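Local coordinates for protein N-acetyltransferase (Staphylococcus aureus subsp. aureus, PDB 4LUA) that probably transfers an acetyl group from acetyl-coenzyme A to an amine of a substrate not yet identified, as a member of the GNAT superfamily, at residues Lys8-Asn13 with Gly59-Glu64; Asn16-Leu21 with Ile67-Leu72. All blocks are in the same frame, centred on the assembly; numbering follows the deposited sequence. Where two conformers were deposited one is given.

Contact 1: residues Lys8-Asn13 with Gly59-Glu64; sequences KTLTNN and GCYENE
Lys-8 and Gly-59 face each other as an antiparallel hydrogen-bonded pair, and this pair is the tight end of the contact. Lys-8 N gives its hydrogen to Gly-59 O over 2.9 Å, and Gly-59 N returns a bond of 2.8 Å to Lys-8 O; both are close to straight. Because Gly-59 has no side chain, Leu-10 can settle directly on its backbone, with Leu-10 CG 3.6 Å from Gly-59 N. From there the CD2 methyl of Leu-10 reaches the edge of the Tyr-61 ring, lying in the ring plane 3.8 Å from Tyr-61 CE2. The same ring has the Lys-8 chain over one face. Beyond CG that chain is extended and runs across Tyr-61 at about a right angle, which lays Lys-8 CE above the ring as a CH-pi contact, 4.0 Å from its centroid. Tyr-61 is thus met from two directions, by a methyl at its rim and by methylenes on its face.

Packing gives way to water at the far end of the lysine. The ammonium nitrogen Lys-8 NZ still sits over the ring in a cation-pi interaction, 18° off the normal, and Lys-8 NZ donates a hydrogen bond to a water oxygen 2.8 Å from it, which in turn donates to Asn-63 O in the exposed turn after the strand. Glu-6 adds a long, weak ion pair. The arrangement belongs to the beginning of the GNAT fold, where the first strand, 6-9, lines the edge of the antiparallel sheet beside strand 55-62.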
loop_
_atom_site.group_PDB
_atom_site.type_symbol
_atom_site.label_atom_id
_atom_site.label_comp_id
_atom_site.label_asym_id
_atom_site.label_seq_id
_atom_site.Cartn_x
_atom_site.Cartn_y
_atom_site.Cartn_z
ATOM N N LYS A 8 1.173 13.511 -3.318
ATOM C CA LYS A 8 -0.059 14.274 -3.145
ATOM C C LYS A 8 -1.089 13.438 -2.429
ATOM O O LYS A 8 -1.087 12.198 -2.507
ATOM C CB LYS A 8 -0.657 14.692 -4.506
ATOM C CG LYS A 8 0.250 15.578 -5.414
ATOM C CD LYS A 8 -0.480 16.067 -6.726
ATOM C CE LYS A 8 0.508 16.384 -7.896
ATOM N NZ LYS A 8 -0.047 17.050 -9.157
ATOM N N THR A 9 -1.969 14.105 -1.707
ATOM C CA THR A 9 -3.112 13.403 -1.158
ATOM C C THR A 9 -4.125 13.358 -2.285
ATOM O O THR A 9 -4.424 14.378 -2.939
ATOM C CB THR A 9 -3.696 14.110 0.088
ATOM O OG1 THR A 9 -2.751 14.041 1.174
ATOM C CG2 THR A 9 -4.939 13.388 0.550
ATOM N N LEU A 10 -4.710 12.191 -2.500
ATOM C CA LEU A 10 -5.690 12.010 -3.570
ATOM C C LEU A 10 -7.061 12.156 -2.969
ATOM O O LEU A 10 -7.286 11.824 -1.799
ATOM C CB LEU A 10 -5.557 10.619 -4.204
ATOM C CG LEU A 10 -4.150 10.300 -4.729
ATOM C CD1 LEU A 10 -4.242 8.963 -5.516
ATOM C CD2 LEU A 10 -3.675 11.485 -5.649
ATOM N N THR A 11 -7.978 12.678 -3.757
ATOM C CA THR A 11 -9.386 12.792 -3.361
ATOM C C THR A 11 -10.290 12.203 -4.457
ATOM O O THR A 11 -9.800 11.592 -5.413
ATOM C CB THR A 11 -9.779 14.253 -3.106
ATOM O OG1 THR A 11 -9.935 14.936 -4.365
ATOM C CG2 THR A 11 -8.720 14.960 -2.245
ATOM N N ASN A 12 -11.604 12.407 -4.324
ATOM C CA ASN A 12 -12.568 11.917 -5.311
ATOM C C ASN A 12 -12.290 12.414 -6.715
ATOM O O ASN A 12 -12.583 11.730 -7.743
ATOM C CB ASN A 12 -13.950 12.444 -4.957
ATOM C CG ASN A 12 -14.468 11.882 -3.658
ATOM O OD1 ASN A 12 -14.889 10.719 -3.607
ATOM N ND2 ASN A 12 -14.459 12.703 -2.602
ATOM N N ASN A 13 -11.729 13.615 -6.758
ATOM C CA ASN A 13 -11.410 14.215 -8.037
ATOM C C ASN A 13 -10.276 13.533 -8.759
ATOM O O ASN A 13 -9.992 13.876 -9.918
ATOM C CB ASN A 13 -11.122 15.691 -7.880
ATOM C CG ASN A 13 -12.396 16.534 -7.886
ATOM O OD1 ASN A 13 -13.500 16.068 -7.503
ATOM N ND2 ASN A 13 -12.258 17.782 -8.331
ATOM N N GLY A 59 -0.713 9.648 -3.718
ATOM C CA GLY A 59 -0.237 9.344 -5.075
ATOM C C GLY A 59 1.105 9.988 -5.347
ATOM O O GLY A 59 1.346 11.091 -4.906
ATOM N N CYS A 60 1.992 9.282 -6.045
ATOM C CA CYS A 60 3.260 9.873 -6.463
ATOM C C CYS A 60 3.097 10.328 -7.910
ATOM O O CYS A 60 2.706 9.543 -8.815
ATOM C CB CYS A 60 4.332 8.787 -6.484
ATOM S SG CYS A 60 4.587 8.124 -4.795
ATOM N N TYR A 61 3.419 11.605 -8.142
ATOM C CA TYR A 61 3.327 12.159 -9.499
ATOM C C TYR A 61 4.699 12.509 -10.048
ATOM O O TYR A 61 5.491 13.166 -9.368
ATOM C CB TYR A 61 2.439 13.408 -9.524
ATOM C CG TYR A 61 0.956 13.114 -9.426
ATOM C CD1 TYR A 61 0.175 13.116 -10.572
ATOM C CD2 TYR A 61 0.371 12.770 -8.206
ATOM C CE1 TYR A 61 -1.150 12.819 -10.492
ATOM C CE2 TYR A 61 -0.959 12.493 -8.120
ATOM C CZ TYR A 61 -1.704 12.504 -9.259
ATOM O OH TYR A 61 -3.068 12.254 -9.225
ATOM N N GLU A 62 4.907 12.154 -11.314
ATOM C CA GLU A 62 6.048 12.693 -12.086
ATOM C C GLU A 62 5.414 13.551 -13.158
ATOM O O GLU A 62 4.759 13.009 -14.074
ATOM C CB GLU A 62 6.815 11.539 -12.711
ATOM C CG GLU A 62 8.154 11.919 -13.310
ATOM C CD GLU A 62 8.874 10.698 -13.854
ATOM O OE1 GLU A 62 8.241 9.610 -13.904
ATOM O OE2 GLU A 62 10.064 10.821 -14.208
ATOM N N ASN A 63 5.571 14.873 -13.019
ATOM C CA ASN A 63 4.957 15.849 -13.936
ATOM C C ASN A 63 3.426 15.673 -13.918
ATOM O O ASN A 63 2.812 15.923 -12.883
ATOM C CB ASN A 63 5.556 15.783 -15.361
ATOM C CG ASN A 63 5.029 16.892 -16.242
ATOM O OD1 ASN A 63 4.565 17.930 -15.747
ATOM N ND2 ASN A 63 5.113 16.708 -17.555
ATOM N N GLU A 64 2.805 15.238 -15.027
ATOM C CA GLU A 64 1.346 15.105 -15.005
ATOM C C GLU A 64 0.861 13.701 -14.674
ATOM O O GLU A 64 -0.358 13.479 -14.558
ATOM C CB GLU A 64 0.731 15.496 -16.345
ATOM C CG GLU A 64 0.989 16.902 -16.717
ATOM C CD GLU A 64 0.173 17.285 -17.904
ATOM O OE1 GLU A 64 -1.069 17.341 -17.763
ATOM O OE2 GLU A 64 0.777 17.491 -18.971
HETATM O O HOH W 1 0.149 16.516 -11.886
#

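Contact 2: residues Asn16-Leu21 with Ile67-Leu72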
loop_
_atom_site.group_PDB
_atom_site.type_symbol
_atom_site.label_atom_id
_atom_site.label_comp_id
_atom_site.label_asym_id
_atom_site.label_seq_id
_atom_site.Cartn_x
_atom_site.Cartn_y
_atom_site.Cartn_z
ATOM N N ASN A 16 -10.539 9.175 -11.822
ATOM C CA ASN A 16 -10.180 8.756 -13.184
ATOM C C ASN A 16 -8.740 8.278 -13.279
ATOM O O ASN A 16 -8.479 7.126 -13.719
ATOM C CB ASN A 16 -10.510 9.853 -14.220
ATOM C CG ASN A 16 -12.008 10.091 -14.338
ATOM O OD1 ASN A 16 -12.793 9.171 -14.063
ATOM N ND2 ASN A 16 -12.421 11.325 -14.737
ATOM N N GLU A 17 -7.842 9.098 -12.716
ATOM C CA GLU A 17 -6.419 8.822 -12.802
ATOM C C GLU A 17 -6.074 7.604 -11.941
ATOM O O GLU A 17 -5.234 6.740 -12.341
ATOM C CB GLU A 17 -5.631 10.077 -12.388
ATOM C CG GLU A 17 -5.741 11.270 -13.391
ATOM C CD GLU A 17 -7.089 12.025 -13.407
ATOM O OE1 GLU A 17 -7.827 12.057 -12.381
ATOM O OE2 GLU A 17 -7.401 12.627 -14.471
ATOM N N TYR A 18 -6.735 7.510 -10.787
ATOM C CA TYR A 18 -6.403 6.427 -9.869
ATOM C C TYR A 18 -6.795 5.167 -10.606
ATOM O O TYR A 18 -6.048 4.155 -10.651
ATOM C CB TYR A 18 -7.169 6.601 -8.564
ATOM C CG TYR A 18 -6.821 5.554 -7.518
ATOM C CD1 TYR A 18 -5.867 5.809 -6.564
ATOM C CD2 TYR A 18 -7.496 4.334 -7.502
ATOM C CE1 TYR A 18 -5.560 4.841 -5.623
ATOM C CE2 TYR A 18 -7.218 3.374 -6.566
ATOM C CZ TYR A 18 -6.240 3.638 -5.620
ATOM O OH TYR A 18 -5.903 2.660 -4.674
ATOM N N LYS A 19 -7.962 5.225 -11.242
ATOM C CA LYS A 19 -8.485 3.984 -11.760
ATOM C C LYS A 19 -7.612 3.581 -12.945
ATOM O O LYS A 19 -7.331 2.372 -13.133
ATOM C CB LYS A 19 -9.957 4.177 -12.189
ATOM C CG LYS A 19 -10.597 2.924 -12.760
ATOM C CD LYS A 19 -12.099 3.157 -13.034
ATOM C CE LYS A 19 -12.578 2.113 -13.987
ATOM N NZ LYS A 19 -14.016 2.293 -14.338
ATOM N N ARG A 20 -7.064 4.581 -13.654
ATOM C CA ARG A 20 -6.222 4.238 -14.791
ATOM C C ARG A 20 -4.941 3.589 -14.277
ATOM O O ARG A 20 -4.445 2.614 -14.878
ATOM C CB ARG A 20 -5.890 5.488 -15.588
ATOM C CG ARG A 20 -4.969 5.297 -16.787
ATOM C CD ARG A 20 -4.731 6.663 -17.452
ATOM N NE ARG A 20 -5.988 7.423 -17.588
ATOM C CZ ARG A 20 -6.219 8.633 -17.058
ATOM N NH1 ARG A 20 -5.268 9.257 -16.356
ATOM N NH2 ARG A 20 -7.407 9.227 -17.230
ATOM N N LEU A 21 -4.414 4.109 -13.173
ATOM C CA LEU A 21 -3.138 3.534 -12.715
ATOM C C LEU A 21 -3.330 2.096 -12.249
ATOM O O LEU A 21 -2.555 1.151 -12.611
ATOM C CB LEU A 21 -2.596 4.335 -11.527
ATOM C CG LEU A 21 -1.398 3.710 -10.791
ATOM C CD1 LEU A 21 -0.140 3.890 -11.658
ATOM C CD2 LEU A 21 -1.258 4.402 -9.403
ATOM N N ILE A 67 2.137 7.797 -10.937
ATOM C CA ILE A 67 2.956 6.597 -11.160
ATOM C C ILE A 67 2.942 5.575 -10.049
ATOM O O ILE A 67 3.416 4.457 -10.232
ATOM C CB ILE A 67 4.421 6.967 -11.527
ATOM C CG1 ILE A 67 5.145 7.641 -10.360
ATOM C CG2 ILE A 67 4.384 7.867 -12.793
ATOM C CD1 ILE A 67 6.666 7.759 -10.661
ATOM N N ALA A 68 2.403 5.944 -8.890
ATOM C CA ALA A 68 2.359 5.004 -7.770
ATOM C C ALA A 68 1.348 5.479 -6.756
ATOM O O ALA A 68 1.033 6.687 -6.684
ATOM C CB ALA A 68 3.756 4.862 -7.064
ATOM N N THR A 69 0.833 4.528 -5.969
ATOM C CA THR A 69 -0.105 4.903 -4.907
ATOM C C THR A 69 -0.000 3.926 -3.747
ATOM O O THR A 69 0.418 2.774 -3.946
ATOM C CB THR A 69 -1.576 4.894 -5.437
ATOM O OG1 THR A 69 -2.466 5.423 -4.431
ATOM C CG2 THR A 69 -2.099 3.512 -5.942
ATOM N N ALA A 70 -0.377 4.416 -2.546
ATOM C CA ALA A 70 -0.675 3.495 -1.431
ATOM C C ALA A 70 -1.665 4.220 -0.538
ATOM O O ALA A 70 -1.740 5.447 -0.580
ATOM C CB ALA A 70 0.637 3.106 -0.678
ATOM N N ALA A 71 -2.412 3.439 0.252
ATOM C CA ALA A 71 -3.427 3.973 1.162
ATOM C C ALA A 71 -3.083 3.533 2.615
ATOM O O ALA A 71 -2.484 2.476 2.871
ATOM C CB ALA A 71 -4.769 3.445 0.727
ATOM N N LEU A 72 -3.442 4.405 3.549
ATOM C CA LEU A 72 -3.263 4.120 4.941
ATOM C C LEU A 72 -4.695 4.066 5.471
ATOM O O LEU A 72 -5.409 5.084 5.519
ATOM C CB LEU A 72 -2.437 5.270 5.549
ATOM C CG LEU A 72 -2.108 5.177 7.012
ATOM C CD1 LEU A 72 -1.393 3.844 7.314
ATOM C CD2 LEU A 72 -1.255 6.399 7.449
HETATM O O HOH W 2 -3.915 3.398 -3.006
#
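Tyr-18 and Leu-21, one helical turn apart, both reach from helix 15-25 to Thr-69, the tyrosine with its ring edge and the leucine with a methyl. The aromatic ring crosses the threonine side chain at about a right angle. Its CE1 corner approaches Thr-69 OG1 to 3.4 Å, with that oxygen alone near the ring plane, and lies 3.7 Å from the Thr-69 CG2 methyl. Leu-21 meets that methyl from its own position on the helix, at an oblique angle, with its CD2 3.7 Å from Thr-69 CG2. CG2 thus touches both side chains, lying off the ring plane beside Tyr-18 CE1 and against the Leu-21 methyl. The other branch of the leucine, CD1, rests on the backbone of Ile-67, 3.9 Å from its carbonyl carbon.

This is helix-on-sheet packing in a GNAT fold: the first helix lies across the third strand of the antiparallel sheet, the short segments running at 101° to each other with their axes 9.4 Å apart at closest approach. Alternation along the strand turns Thr-69 to the helix while Ala-68 and Ala-70 face away, toward helix 96-112.

The polar ends of Tyr-18 and Thr-69 meet through a water rather than directly. That water lies in the tyrosine ring plane, 2.7 Å from Tyr-18 OH, and donates to Thr-69 OG1 over 2.9 Å. With OG1 anti to the backbone N (chi1 -173°), the threonine hydroxyl also makes a hydrogen bond to the carbonyl oxygen of Phe-58 on the adjacent strand. Tyr-18 also touches Val-57 of strand 55-62 and Tyr-88 of strand 83-91.

How the contacts relate
Contacts 1 and 2 have centres 8 Å apart and are joined through the sheet: strands 55-62 and 65-75 are neighbours, and Cys-60 of the first bonds the second twice, through Cys-60 O to Ile-67 N and Cys-60 N to Ala-68 O, each probably a hydrogen bond of 2.8 Å. A side-chain link lies on the helix-15-25 side, where Leu-10 CD1 packs 3.7 Å from Tyr-18 CD1; Leu-10 also touches Thr-69. The segments alternate along the chain: strand 6-9 pairs with strand 55-62, and the helix that follows, 15-25, packs on the next strand, 65-75. Both contacts lie within the acetyltransferase domain, but neither includes a bound ligand or an identified catalytic residue.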